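Local structure of putative membrane protein mmpL11 (Mycobacterium tuberculosis, 4Y0L) at residues I25-R28 and I29-P33. The protein is a putative RND-family membrane protein, probably a transporter of lipids or related molecules across the mycobacterial cell envelope, represented here by a periplasmic domain. Sequence-based numbering, arbitrary orientation.
Sequences IRHR and IAQAP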
loop_
_atom_site.group_PDB
_atom_site.type_symbol
_atom_site.label_atom_id
_atom_site.label_comp_id
_atom_site.label_asym_id
_atom_site.label_seq_id
_atom_site.Cartn_x
_atom_site.Cartn_y
_atom_site.Cartn_z
ATOM N N ILE A 25 5.571 -0.028 2.602
ATOM C CA ILE A 25 4.210 -0.550 2.675
ATOM C C ILE A 25 4.107 -1.854 1.893
ATOM O O ILE A 25 3.499 -2.818 2.353
ATOM C CB ILE A 25 3.188 0.472 2.128
ATOM C CG1 ILE A 25 3.132 1.693 3.045
ATOM C CG2 ILE A 25 1.795 -0.146 2.023
ATOM C CD1 ILE A 25 2.514 2.912 2.406
ATOM N N ARG A 26 4.708 -1.871 0.709
ATOM C CA ARG A 26 4.695 -3.047 -0.149
ATOM C C ARG A 26 5.341 -4.246 0.545
ATOM O O ARG A 26 4.827 -5.363 0.487
ATOM C CB ARG A 26 5.416 -2.735 -1.459
ATOM C CG ARG A 26 5.460 -3.892 -2.437
ATOM C CD ARG A 26 5.810 -3.416 -3.839
ATOM N NE ARG A 26 5.795 -4.511 -4.812
ATOM C CZ ARG A 26 6.877 -5.090 -5.330
ATOM N NH1 ARG A 26 8.097 -4.691 -4.991
ATOM N NH2 ARG A 26 6.735 -6.077 -6.205
ATOM N N HIS A 27 6.463 -3.998 1.212
ATOM C CA HIS A 27 7.203 -5.042 1.915
ATOM C C HIS A 27 6.419 -5.614 3.095
ATOM O O HIS A 27 6.513 -6.807 3.390
ATOM C CB HIS A 27 8.545 -4.485 2.396
ATOM C CG HIS A 27 9.314 -5.421 3.274
ATOM N ND1 HIS A 27 9.266 -5.357 4.651
ATOM C CD2 HIS A 27 10.158 -6.435 2.974
ATOM C CE1 HIS A 27 10.044 -6.296 5.160
ATOM N NE2 HIS A 27 10.597 -6.964 4.163
ATOM N N ARG A 28 5.649 -4.767 3.773
ATOM C CA ARG A 28 4.861 -5.214 4.916
ATOM C C ARG A 28 3.646 -6.020 4.458
ATOM O O ARG A 28 3.219 -6.954 5.136
ATOM C CB ARG A 28 4.410 -4.019 5.760
ATOM C CG ARG A 28 3.870 -4.396 7.136
ATOM C CD ARG A 28 4.989 -4.820 8.075
ATOM N NE ARG A 28 4.494 -5.204 9.398
ATOM C CZ ARG A 28 4.507 -6.441 9.897
ATOM N NH1 ARG A 28 5.001 -7.460 9.202
ATOM N NH2 ARG A 28 4.027 -6.661 11.112
ATOM N N ILE A 29 3.091 -5.650 3.308
ATOM C CA ILE A 29 1.972 -6.383 2.725
ATOM C C ILE A 29 2.389 -7.815 2.404
ATOM O O ILE A 29 1.637 -8.757 2.645
ATOM C CB ILE A 29 1.452 -5.690 1.443
ATOM C CG1 ILE A 29 0.750 -4.381 1.800
ATOM C CG2 ILE A 29 0.476 -6.595 0.680
ATOM C CD1 ILE A 29 0.501 -3.469 0.615
ATOM N N ALA A 30 3.594 -7.970 1.863
ATOM C CA ALA A 30 4.098 -9.281 1.473
ATOM C C ALA A 30 4.279 -10.197 2.680
ATOM O O ALA A 30 4.366 -11.416 2.533
ATOM C CB ALA A 30 5.409 -9.136 0.724
ATOM N N GLN A 31 4.340 -9.605 3.869
ATOM C CA GLN A 31 4.489 -10.365 5.106
ATOM C C GLN A 31 3.141 -10.788 5.684
ATOM O O GLN A 31 3.084 -11.592 6.615
ATOM C CB GLN A 31 5.261 -9.545 6.139
ATOM C CG GLN A 31 6.771 -9.619 5.981
ATOM C CD GLN A 31 7.500 -8.595 6.832
ATOM O OE1 GLN A 31 6.886 -7.687 7.394
ATOM N NE2 GLN A 31 8.816 -8.740 6.932
ATOM N N ALA A 32 2.060 -10.243 5.134
ATOM C CA ALA A 32 0.719 -10.550 5.620
ATOM C C ALA A 32 0.395 -12.034 5.440
ATOM O O ALA A 32 0.977 -12.698 4.580
ATOM C CB ALA A 32 -0.309 -9.691 4.900
ATOM N N PRO A 33 -0.531 -12.562 6.257
ATOM C CA PRO A 33 -0.903 -13.978 6.150
ATOM C C PRO A 33 -1.469 -14.343 4.781
ATOM O O PRO A 33 -2.214 -13.563 4.193
ATOM C CB PRO A 33 -1.970 -14.149 7.240
ATOM C CG PRO A 33 -2.445 -12.769 7.551
ATOM C CD PRO A 33 -1.263 -11.885 7.341
#
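A kink in Arg28 and an extended Gln31 bring the two together: the arginine chain, its CG anti to the backbone N (chi1 -166°), bends at chi2 (73°) and runs forward along the chain, while Gln31 keeps CG anti to its own carbonyl carbon and extends from there. Arg28 NH1 then donates a hydrogen bond of 2.6 Å to Gln31 OE1. It reaches the amide oxygen from above the carbonyl plane rather than along a lone pair, and the bond is bent, with the guanidinium and amide planes 84° apart. The other end of the same amide meets His27, whose ring lies at an oblique angle to it, with CE1 and Gln31 NE2 separated by 3.3 Å. Gln31 is set between two side chains of the preceding turn, on the exposed side of the helix.

The backbone changes its pattern here: Ile29 N and Ala30 N bond back four residues, to Ile25 O at 3.0 Å and Arg26 O at 3.2 Å, but Gln31 N turns to Arg28 O, three residues back. That bond overlaps a type I beta turn from Ile29 to Ala32, with Ala32 N bonded to Ile29 O at 2.9 Å. Helix 19-29 is the first of two helices packed on the four-stranded antiparallel sheet of a ferredoxin-like fold, as in the porter subdomains of RND proteins.

On the buried side, Ile25 CG2 and Ile29 CD1 touch at 3.8 Å, one helical turn apart, and both isoleucines pack onto the sheet against Leu52, Ile25 also touching Val6 and Ile29 touching Val4. Arg28 NH2 has its own acceptor, Gln75 OE1 on helix 66-80, which ties the guanidinium to that helix as well as to Gln31. Arg26 points elsewhere, its NE and NH2 bonded to the carbonyls of Ala39 and Val38.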